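Local coordinates for protein proteolytically activated form of PPO4 Tyrosinase (Agaricus bisporus var. bisporus H97, PDB 4OUA) that catalyses the copper-dependent o-hydroxylation of monophenols and the oxidation of the resulting o-diphenols to o-quinones, the first step of melanin synthesis, at residues 80-85 / 245-250; 88-93 / 280-285; 125-130 / 346-351. All blocks are in the same frame, centred on the assembly; numbering follows the deposited sequence.

Interaction 1 (80-85 / 245-250); sequences THSQVL and SLEAVH. With CU1 (copper (I) ion), chain D; CU1 (copper (I) ion), chain C.
Beside the dinuclear copper centre of tyrosinase, Glu-247 on the first turn of helix 246-258 reaches across to the backbone at Ser-82 and the side chain of His-81, in the loop that delivers one of the copper ligands. Both carboxylate oxygens turn to the same donor: Ser-82 N gives a bifurcated hydrogen bond to OE1 of Glu-247 at 3.1 Å and to OE2 of Glu-247 at 3.2 Å. The two bonds are about equally bent and each uses the syn lone pair, so the amide points into the fork of the carboxylate. Extended beyond CG, with CG anti to the backbone N (chi1 -176°), the glutamate reaches from helix to loop. OE1 takes a further bond from His-235 N. OE2 lies at the edge of the His-81 ring, in its plane, and approaches His-81 CB to 3.4 Å.

The carboxylate thus holds the backbone immediately after a first-shell ligand, consistent with a second-shell role. His-81 NE2 binds one copper at 2.1 Å, with His-56 and His-90, and a covalent link from its CE1 to Cys-79 SG further restrains the ring. On the next turn from Glu-247, His-250 NE2 binds the other copper at 2.0 Å, with His-254 and His-282. A water lies between the two metals. At the helix start, Ser-245 is the N-cap, its OG accepting from Ala-248 N.

Phe-86 of helix 86-109 packs on both His-81 and Glu-247, while Leu-246 and Val-249 turn to Met-222 on helix 201-224.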
loop_
_atom_site.group_PDB
_atom_site.type_symbol
_atom_site.label_atom_id
_atom_site.label_comp_id
_atom_site.label_asym_id
_atom_site.label_seq_id
_atom_site.Cartn_x
_atom_site.Cartn_y
_atom_site.Cartn_z
ATOM N N THR A 80 -8.011 -9.320 1.594
ATOM C CA THR A 80 -9.202 -9.735 0.872
ATOM C C THR A 80 -8.999 -9.566 -0.627
ATOM O O THR A 80 -8.803 -8.453 -1.115
ATOM C CB THR A 80 -10.430 -8.931 1.317
ATOM O OG1 THR A 80 -10.196 -7.539 1.074
ATOM C CG2 THR A 80 -10.691 -9.145 2.798
ATOM N N HIS A 81 -9.043 -10.677 -1.353
ATOM C CA HIS A 81 -8.796 -10.659 -2.788
ATOM C C HIS A 81 -9.891 -11.416 -3.530
ATOM O O HIS A 81 -10.408 -12.416 -3.033
ATOM C CB HIS A 81 -7.420 -11.256 -3.098
ATOM C CG HIS A 81 -6.306 -10.644 -2.305
ATOM N ND1 HIS A 81 -5.690 -11.297 -1.260
ATOM C CD2 HIS A 81 -5.705 -9.434 -2.398
ATOM C CE1 HIS A 81 -4.755 -10.518 -0.746
ATOM N NE2 HIS A 81 -4.743 -9.380 -1.418
ATOM N N SER A 82 -10.243 -10.925 -4.715
ATOM C CA SER A 82 -11.291 -11.532 -5.532
ATOM C C SER A 82 -12.668 -11.389 -4.886
ATOM O O SER A 82 -13.589 -12.145 -5.194
ATOM C CB SER A 82 -10.982 -13.008 -5.787
ATOM O OG SER A 82 -9.693 -13.166 -6.350
ATOM N N GLN A 83 -12.803 -10.415 -3.992
ATOM C CA GLN A 83 -14.064 -10.188 -3.296
ATOM C C GLN A 83 -14.381 -8.699 -3.177
ATOM O O GLN A 83 -13.514 -7.850 -3.390
ATOM C CB GLN A 83 -14.029 -10.834 -1.911
ATOM C CG GLN A 83 -12.726 -10.621 -1.169
ATOM C CD GLN A 83 -12.880 -10.790 0.327
ATOM O OE1 GLN A 83 -13.794 -10.232 0.930
ATOM N NE2 GLN A 83 -11.988 -11.563 0.934
ATOM N N VAL A 84 -15.626 -8.393 -2.823
ATOM C CA VAL A 84 -16.116 -7.017 -2.800
ATOM C C VAL A 84 -15.392 -6.121 -1.797
ATOM O O VAL A 84 -15.466 -4.896 -1.889
ATOM C CB VAL A 84 -17.625 -6.971 -2.483
ATOM C CG1 VAL A 84 -18.432 -7.508 -3.654
ATOM C CG2 VAL A 84 -17.926 -7.752 -1.213
ATOM N N LEU A 85 -14.693 -6.728 -0.844
ATOM C CA LEU A 85 -14.061 -5.969 0.231
ATOM C C LEU A 85 -12.629 -5.553 -0.088
ATOM O O LEU A 85 -11.972 -4.923 0.738
ATOM C CB LEU A 85 -14.075 -6.776 1.530
ATOM C CG LEU A 85 -15.449 -7.045 2.145
ATOM C CD1 LEU A 85 -15.298 -7.698 3.504
ATOM C CD2 LEU A 85 -16.250 -5.754 2.244
ATOM N N SER A 245 -11.494 -4.011 -13.259
ATOM C CA SER A 245 -11.661 -3.723 -11.840
ATOM C C SER A 245 -10.438 -3.031 -11.253
ATOM O O SER A 245 -9.355 -3.057 -11.837
ATOM C CB SER A 245 -11.946 -5.010 -11.063
ATOM O OG SER A 245 -10.846 -5.899 -11.130
ATOM N N LEU A 246 -10.625 -2.411 -10.091
ATOM C CA LEU A 246 -9.535 -1.770 -9.369
ATOM C C LEU A 246 -8.436 -2.779 -9.058
ATOM O O LEU A 246 -7.256 -2.433 -9.022
ATOM C CB LEU A 246 -10.049 -1.135 -8.074
ATOM C CG LEU A 246 -9.044 -0.409 -7.172
ATOM C CD1 LEU A 246 -8.676 0.955 -7.740
ATOM C CD2 LEU A 246 -9.585 -0.276 -5.756
ATOM N N GLU A 247 -8.833 -4.030 -8.844
ATOM C CA GLU A 247 -7.894 -5.077 -8.456
ATOM C C GLU A 247 -7.175 -5.675 -9.659
ATOM O O GLU A 247 -5.982 -5.974 -9.591
ATOM C CB GLU A 247 -8.616 -6.181 -7.682
ATOM C CG GLU A 247 -7.694 -7.267 -7.156
ATOM C CD GLU A 247 -8.441 -8.372 -6.432
ATOM O OE1 GLU A 247 -9.674 -8.472 -6.602
ATOM O OE2 GLU A 247 -7.793 -9.141 -5.691
ATOM N N ALA A 248 -7.908 -5.852 -10.754
ATOM C CA ALA A 248 -7.342 -6.411 -11.978
ATOM C C ALA A 248 -6.175 -5.564 -12.473
ATOM O O ALA A 248 -5.100 -6.085 -12.774
ATOM C CB ALA A 248 -8.412 -6.524 -13.050
ATOM N N VAL A 249 -6.398 -4.254 -12.551
ATOM C CA VAL A 249 -5.356 -3.310 -12.936
ATOM C C VAL A 249 -4.236 -3.306 -11.903
ATOM O O VAL A 249 -3.070 -3.067 -12.224
ATOM C CB VAL A 249 -5.921 -1.884 -13.084
ATOM C CG1 VAL A 249 -4.817 -0.906 -13.448
ATOM C CG2 VAL A 249 -7.030 -1.861 -14.127
ATOM N N HIS A 250 -4.640 -3.594 -10.621
ATOM C CA HIS A 250 -3.717 -3.636 -9.495
ATOM C C HIS A 250 -2.791 -4.850 -9.558
ATOM O O HIS A 250 -1.660 -4.806 -9.071
ATOM C CB HIS A 250 -4.509 -3.633 -8.184
ATOM C CG HIS A 250 -3.857 -4.400 -7.078
ATOM N ND1 HIS A 250 -4.149 -5.721 -6.813
ATOM C CD2 HIS A 250 -2.933 -4.029 -6.161
ATOM C CE1 HIS A 250 -3.428 -6.132 -5.785
ATOM N NE2 HIS A 250 -2.678 -5.126 -5.373
HETATM CU CU CU1 D . -1.601 -5.934 -3.931
HETATM CU CU CU1 C . -3.833 -7.592 -0.794
HETATM O O HOH W 1 -2.571 -7.679 -2.851
#

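Interaction 2 (88-93 / 280-285); sequences TWHRVY and LHHSNV. With CU1 (copper (I) ion), chain D; CU1 (copper (I) ion), chain C.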
loop_
_atom_site.group_PDB
_atom_site.type_symbol
_atom_site.label_atom_id
_atom_site.label_comp_id
_atom_site.label_asym_id
_atom_site.label_seq_id
_atom_site.Cartn_x
_atom_site.Cartn_y
_atom_site.Cartn_z
ATOM N N THR A 88 -11.776 -1.634 0.274
ATOM C CA THR A 88 -11.905 -1.090 1.622
ATOM C C THR A 88 -10.911 -1.708 2.602
ATOM O O THR A 88 -10.376 -1.012 3.462
ATOM C CB THR A 88 -13.331 -1.282 2.178
ATOM O OG1 THR A 88 -13.680 -2.671 2.152
ATOM C CG2 THR A 88 -14.334 -0.497 1.350
ATOM N N TRP A 89 -10.665 -3.008 2.474
ATOM C CA TRP A 89 -9.753 -3.691 3.387
ATOM C C TRP A 89 -8.334 -3.158 3.250
ATOM O O TRP A 89 -7.602 -3.055 4.235
ATOM C CB TRP A 89 -9.761 -5.202 3.149
ATOM C CG TRP A 89 -8.882 -5.950 4.113
ATOM C CD1 TRP A 89 -9.261 -6.527 5.290
ATOM C CD2 TRP A 89 -7.474 -6.188 3.985
ATOM N NE1 TRP A 89 -8.178 -7.113 5.902
ATOM C CE2 TRP A 89 -7.069 -6.919 5.121
ATOM C CE3 TRP A 89 -6.516 -5.856 3.022
ATOM C CZ2 TRP A 89 -5.751 -7.324 5.317
ATOM C CZ3 TRP A 89 -5.209 -6.260 3.219
ATOM C CH2 TRP A 89 -4.839 -6.985 4.357
ATOM N N HIS A 90 -7.949 -2.822 2.023
ATOM C CA HIS A 90 -6.599 -2.342 1.759
ATOM C C HIS A 90 -6.453 -0.864 2.116
ATOM O O HIS A 90 -5.356 -0.402 2.435
ATOM C CB HIS A 90 -6.225 -2.585 0.295
ATOM C CG HIS A 90 -5.972 -4.025 -0.026
ATOM N ND1 HIS A 90 -6.984 -4.955 -0.135
ATOM C CD2 HIS A 90 -4.818 -4.700 -0.246
ATOM C CE1 HIS A 90 -6.466 -6.137 -0.413
ATOM N NE2 HIS A 90 -5.154 -6.011 -0.486
ATOM N N ARG A 91 -7.561 -0.131 2.073
ATOM C CA ARG A 91 -7.554 1.274 2.465
ATOM C C ARG A 91 -7.137 1.428 3.920
ATOM O O ARG A 91 -6.313 2.280 4.257
ATOM C CB ARG A 91 -8.927 1.910 2.246
ATOM C CG ARG A 91 -9.148 3.179 3.053
ATOM C CD ARG A 91 -10.218 4.055 2.430
ATOM N NE ARG A 91 -9.751 4.675 1.193
ATOM C CZ ARG A 91 -10.497 5.455 0.418
ATOM N NH1 ARG A 91 -11.757 5.710 0.745
ATOM N NH2 ARG A 91 -9.984 5.976 -0.689
ATOM N N VAL A 92 -7.712 0.594 4.778
ATOM C CA VAL A 92 -7.417 0.638 6.202
ATOM C C VAL A 92 -6.117 -0.113 6.500
ATOM O O VAL A 92 -5.515 0.062 7.561
ATOM C CB VAL A 92 -8.579 0.049 7.030
ATOM C CG1 VAL A 92 -8.821 -1.402 6.646
ATOM C CG2 VAL A 92 -8.303 0.182 8.520
ATOM N N TYR A 93 -5.684 -0.939 5.551
ATOM C CA TYR A 93 -4.420 -1.658 5.676
ATOM C C TYR A 93 -3.245 -0.690 5.594
ATOM O O TYR A 93 -2.309 -0.760 6.391
ATOM C CB TYR A 93 -4.293 -2.730 4.593
ATOM C CG TYR A 93 -3.097 -3.644 4.763
ATOM C CD1 TYR A 93 -2.482 -3.799 5.999
ATOM C CD2 TYR A 93 -2.575 -4.344 3.682
ATOM C CE1 TYR A 93 -1.387 -4.631 6.155
ATOM C CE2 TYR A 93 -1.482 -5.177 3.827
ATOM C CZ TYR A 93 -0.892 -5.319 5.066
ATOM O OH TYR A 93 0.196 -6.148 5.215
ATOM N N LEU A 280 3.920 1.652 -1.443
ATOM C CA LEU A 280 3.853 2.761 -2.386
ATOM C C LEU A 280 2.827 2.459 -3.473
ATOM O O LEU A 280 2.159 3.359 -3.988
ATOM C CB LEU A 280 5.224 3.036 -3.007
ATOM C CG LEU A 280 6.241 3.731 -2.101
ATOM C CD1 LEU A 280 6.724 2.787 -1.018
ATOM C CD2 LEU A 280 7.412 4.265 -2.908
ATOM N N HIS A 281 2.710 1.124 -3.777
ATOM C CA HIS A 281 1.738 0.642 -4.748
ATOM C C HIS A 281 0.316 0.859 -4.252
ATOM O O HIS A 281 -0.481 1.545 -4.893
ATOM C CB HIS A 281 1.963 -0.844 -5.042
ATOM C CG HIS A 281 1.005 -1.413 -6.041
ATOM N ND1 HIS A 281 0.623 -2.740 -6.041
ATOM C CD2 HIS A 281 0.351 -0.836 -7.077
ATOM C CE1 HIS A 281 -0.213 -2.954 -7.037
ATOM N NE2 HIS A 281 -0.403 -1.814 -7.677
ATOM N N HIS A 282 0.005 0.269 -3.103
ATOM C CA HIS A 282 -1.354 0.279 -2.580
ATOM C C HIS A 282 -1.751 1.629 -1.994
ATOM O O HIS A 282 -2.923 1.858 -1.689
ATOM C CB HIS A 282 -1.518 -0.826 -1.539
ATOM C CG HIS A 282 -1.694 -2.186 -2.137
ATOM N ND1 HIS A 282 -2.934 -2.760 -2.326
ATOM C CD2 HIS A 282 -0.792 -3.079 -2.608
ATOM C CE1 HIS A 282 -2.786 -3.951 -2.876
ATOM N NE2 HIS A 282 -1.495 -4.168 -3.063
ATOM N N SER A 283 -0.758 2.564 -1.841
ATOM C CA SER A 283 -1.084 3.945 -1.515
ATOM C C SER A 283 -1.683 4.604 -2.748
ATOM O O SER A 283 -2.577 5.445 -2.649
ATOM C CB SER A 283 0.151 4.714 -1.047
ATOM O OG SER A 283 -0.138 6.096 -0.913
ATOM N N ASN A 284 -1.180 4.202 -3.911
ATOM C CA ASN A 284 -1.675 4.702 -5.185
ATOM C C ASN A 284 -2.959 3.990 -5.590
ATOM O O ASN A 284 -3.833 4.580 -6.224
ATOM C CB ASN A 284 -0.610 4.538 -6.271
ATOM C CG ASN A 284 -1.039 5.119 -7.601
ATOM O OD1 ASN A 284 -1.147 6.337 -7.752
ATOM N ND2 ASN A 284 -1.275 4.251 -8.579
ATOM N N VAL A 285 -3.061 2.716 -5.223
ATOM C CA VAL A 285 -4.287 1.960 -5.437
ATOM C C VAL A 285 -5.421 2.609 -4.659
ATOM O O VAL A 285 -6.566 2.637 -5.111
ATOM C CB VAL A 285 -4.138 0.492 -5.004
ATOM C CG1 VAL A 285 -5.496 -0.198 -4.970
ATOM C CG2 VAL A 285 -3.176 -0.239 -5.929
HETATM CU CU CU1 D . -1.601 -5.934 -3.931
HETATM CU CU CU1 C . -3.833 -7.592 -0.794
HETATM O O HOH W 1 -2.571 -7.679 -2.851
#
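The two helical segments approach most closely at His-90 and His-282, whose CA atoms are 7.3 Å apart and whose side chains both set out toward the other helix. The side-chain contact is confined to this pair, one ligand from each half of the dinuclear copper site. The imidazoles are nearly parallel, their planes at 13°, but slid apart until they barely overlap, with centroids 5.0 Å from each other. CD2 of His-90 lies 3.4 Å from both CE1 and ND1 of His-282, an approach oblique to both rings.

In both residues CG lies anti to the carbonyl carbon (chi1 -72° in His-90, -78° in His-282), a shared rotamer that leaves the two NE2 atoms directed at the copper pair. His-90 NE2 reaches one copper at 2.1 Å, alongside His-56 and His-81, and His-282 NE2 reaches the other at 2.0 Å, alongside His-250 and His-254. The same water coordinates both ions.

The His-90 ring is held at its other nitrogen, where ND1 bonds to the backbone oxygen of Phe-86, and on one face, where Trp-89 CE3 sits 3.3 Å above the ring plane, over its centre. Metal bond, hydrogen bond and indole together probably fix the rotation of the imidazole.

Helices 86-109 and 277-295, which belong to the core of the tyrosinase central domain, are also joined by a salt bridge from Arg-91 to Asp-286, while Val-285 turns to His-250 on helix 246-258.

Interaction 3 (125-130 / 346-351); sequences DLRQPY and LLNYSY
Arg-127 and Asn-348 join the loop that follows helix 116-125 to the residue leading into the short strand 349-350, which pairs in parallel with strand 13-14 in a two-stranded sheet. From Arg-127 to Tyr-130 the loop runs about 30° from the direction of the chain from Asn-348 to Tyr-351, and contacts form at both ends.

The polar contact is a guanidinium gripping a backbone carbonyl. Arg-127 NE donates to Asn-348 O at 2.7 Å, and Arg-127 NH2 adds a weak bond to Asn-348 O at 3.1 Å, so one oxygen is shared by two N-H groups. This acceptor lies in the guanidinium plane, at its edge, while NE is tilted 19° from the carbonyl plane. The arginine chain bends at chi2, and NH1 returns to its own segment, donating to Leu-126 O at 2.9 Å from above the carbonyl plane of Leu-126. NH1 also bonds to Glu-124 O, and NH2 makes a weak bond to Gly-11 O. A leucine in place of this arginine would probably leave the carbonyls of Asn-348 and Leu-126 without these donors and weaken the polar tie at this end of the contact.

The aromatic contact is between Tyr-130 and Tyr-351, an offset edge-to-face pair with centroids 6.0 Å apart and planes at 66°. Tyr-351 turns its edge toward the face of Tyr-130, whose ring also packs on Ser-283, Asn-284 and Arg-287 of helix 277-295. The hydroxyls of Tyr-349 and Tyr-351 both bond to OD2 of Asp-286, tying the strand and the residue after it to the helix that carries His-282. Across the tyrosine pair, the nearest atoms are Tyr-130 CD2 and Tyr-351 CD1, 4.0 Å apart.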
loop_
_atom_site.group_PDB
_atom_site.type_symbol
_atom_site.label_atom_id
_atom_site.label_comp_id
_atom_site.label_asym_id
_atom_site.label_seq_id
_atom_site.Cartn_x
_atom_site.Cartn_y
_atom_site.Cartn_z
ATOM N N ASP A 125 3.216 15.729 9.625
ATOM C CA ASP A 125 2.650 15.830 8.284
ATOM C C ASP A 125 2.976 14.602 7.441
ATOM O O ASP A 125 2.448 14.441 6.341
ATOM C CB ASP A 125 3.162 17.086 7.574
ATOM C CG ASP A 125 2.804 18.360 8.309
ATOM O OD1 ASP A 125 1.850 18.338 9.115
ATOM O OD2 ASP A 125 3.477 19.388 8.077
ATOM N N LEU A 126 3.848 13.743 7.958
ATOM C CA LEU A 126 4.312 12.584 7.204
ATOM C C LEU A 126 3.179 11.615 6.874
ATOM O O LEU A 126 2.428 11.194 7.752
ATOM C CB LEU A 126 5.411 11.848 7.972
ATOM C CG LEU A 126 6.003 10.641 7.242
ATOM C CD1 LEU A 126 6.560 11.060 5.891
ATOM C CD2 LEU A 126 7.075 9.973 8.084
ATOM N N ARG A 127 3.072 11.271 5.594
ATOM C CA ARG A 127 2.070 10.325 5.119
ATOM C C ARG A 127 2.693 9.390 4.089
ATOM O O ARG A 127 3.738 9.697 3.518
ATOM C CB ARG A 127 0.872 11.059 4.512
ATOM C CG ARG A 127 0.144 11.993 5.465
ATOM C CD ARG A 127 -0.577 11.226 6.558
ATOM N NE ARG A 127 -1.438 12.096 7.353
ATOM C CZ ARG A 127 -1.017 12.829 8.379
ATOM N NH1 ARG A 127 0.259 12.800 8.736
ATOM N NH2 ARG A 127 -1.869 13.593 9.048
ATOM N N GLN A 128 2.050 8.254 3.846
ATOM C CA GLN A 128 2.570 7.283 2.889
ATOM C C GLN A 128 2.440 7.781 1.451
ATOM O O GLN A 128 1.331 7.930 0.937
ATOM C CB GLN A 128 1.852 5.940 3.044
ATOM C CG GLN A 128 2.287 4.886 2.034
ATOM C CD GLN A 128 3.772 4.576 2.107
ATOM O OE1 GLN A 128 4.466 4.562 1.089
ATOM N NE2 GLN A 128 4.266 4.320 3.312
ATOM N N PRO A 129 3.582 8.036 0.794
ATOM C CA PRO A 129 3.606 8.481 -0.605
ATOM C C PRO A 129 3.061 7.414 -1.547
ATOM O O PRO A 129 3.086 6.231 -1.207
ATOM C CB PRO A 129 5.094 8.736 -0.866
ATOM C CG PRO A 129 5.797 7.851 0.103
ATOM C CD PRO A 129 4.938 7.848 1.335
ATOM N N TYR A 130 2.574 7.825 -2.713
ATOM C CA TYR A 130 1.999 6.876 -3.660
ATOM C C TYR A 130 2.812 6.806 -4.945
ATOM O O TYR A 130 3.430 7.786 -5.362
ATOM C CB TYR A 130 0.544 7.237 -3.976
ATOM C CG TYR A 130 0.358 8.574 -4.662
ATOM C CD1 TYR A 130 0.498 8.695 -6.038
ATOM C CD2 TYR A 130 0.030 9.711 -3.936
ATOM C CE1 TYR A 130 0.327 9.911 -6.668
ATOM C CE2 TYR A 130 -0.144 10.932 -4.560
ATOM C CZ TYR A 130 0.006 11.026 -5.926
ATOM O OH TYR A 130 -0.166 12.238 -6.553
ATOM N N LEU A 346 -11.277 10.615 7.973
ATOM C CA LEU A 346 -11.373 9.904 9.243
ATOM C C LEU A 346 -10.039 9.277 9.618
ATOM O O LEU A 346 -9.803 8.935 10.777
ATOM C CB LEU A 346 -12.455 8.825 9.180
ATOM C CG LEU A 346 -13.762 9.119 9.918
ATOM C CD1 LEU A 346 -14.419 10.380 9.378
ATOM C CD2 LEU A 346 -14.707 7.931 9.820
ATOM N N LEU A 347 -9.172 9.126 8.624
ATOM C CA LEU A 347 -7.854 8.543 8.835
ATOM C C LEU A 347 -6.768 9.593 8.631
ATOM O O LEU A 347 -5.595 9.264 8.458
ATOM C CB LEU A 347 -7.645 7.355 7.896
ATOM C CG LEU A 347 -8.611 6.191 8.127
ATOM C CD1 LEU A 347 -8.604 5.230 6.948
ATOM C CD2 LEU A 347 -8.266 5.460 9.418
ATOM N N ASN A 348 -7.177 10.857 8.651
ATOM C CA ASN A 348 -6.253 11.984 8.598
ATOM C C ASN A 348 -5.346 12.004 7.371
ATOM O O ASN A 348 -4.165 12.336 7.474
ATOM C CB ASN A 348 -5.391 12.010 9.862
ATOM C CG ASN A 348 -5.917 12.977 10.903
ATOM O OD1 ASN A 348 -7.007 13.529 10.758
ATOM N ND2 ASN A 348 -5.140 13.191 11.959
ATOM N N TYR A 349 -5.893 11.658 6.212
ATOM C CA TYR A 349 -5.115 11.733 4.983
ATOM C C TYR A 349 -5.974 12.114 3.783
ATOM O O TYR A 349 -7.201 12.140 3.861
ATOM C CB TYR A 349 -4.396 10.405 4.719
ATOM C CG TYR A 349 -5.268 9.306 4.153
ATOM C CD1 TYR A 349 -5.360 9.106 2.782
ATOM C CD2 TYR A 349 -5.982 8.458 4.987
ATOM C CE1 TYR A 349 -6.148 8.101 2.257
ATOM C CE2 TYR A 349 -6.772 7.448 4.472
ATOM C CZ TYR A 349 -6.850 7.274 3.106
ATOM O OH TYR A 349 -7.636 6.270 2.587
ATOM N N SER A 350 -5.306 12.415 2.676
ATOM C CA SER A 350 -5.972 12.785 1.435
ATOM C C SER A 350 -4.947 12.848 0.311
ATOM O O SER A 350 -3.766 12.571 0.526
ATOM C CB SER A 350 -6.693 14.126 1.580
ATOM O OG SER A 350 -7.308 14.506 0.360
ATOM N N TYR A 351 -5.393 13.216 -0.885
ATOM C CA TYR A 351 -4.495 13.273 -2.033
ATOM C C TYR A 351 -4.500 14.656 -2.666
ATOM O O TYR A 351 -5.525 15.337 -2.679
ATOM C CB TYR A 351 -4.878 12.205 -3.060
ATOM C CG TYR A 351 -4.834 10.806 -2.491
ATOM C CD1 TYR A 351 -3.653 10.078 -2.481
ATOM C CD2 TYR A 351 -5.968 10.221 -1.947
ATOM C CE1 TYR A 351 -3.604 8.802 -1.952
ATOM C CE2 TYR A 351 -5.930 8.944 -1.416
ATOM C CZ TYR A 351 -4.744 8.240 -1.422
ATOM O OH TYR A 351 -4.699 6.970 -0.895
#

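How the interactions relate
All three contacts are buried, yet their chemistry changes with distance from the copper pair. Interactions 1 and 2 supply different ligands to the same two metals and share the bridging water, but the first works through a carboxylate gripping a loop backbone and the second through slid imidazoles between helices. They meet at the coppers, where His-250 and His-282 bind the same ion. Interaction 3 takes part in no metal binding: an arginine-carbonyl clasp and a tyrosine pair join two chain segments. It abuts interaction 2 through helix 277-295, which gives His-282 to the one and Ser-283 and Asp-286 as partners to the other; interaction 1 stays about 10 Å away at the nearest atoms.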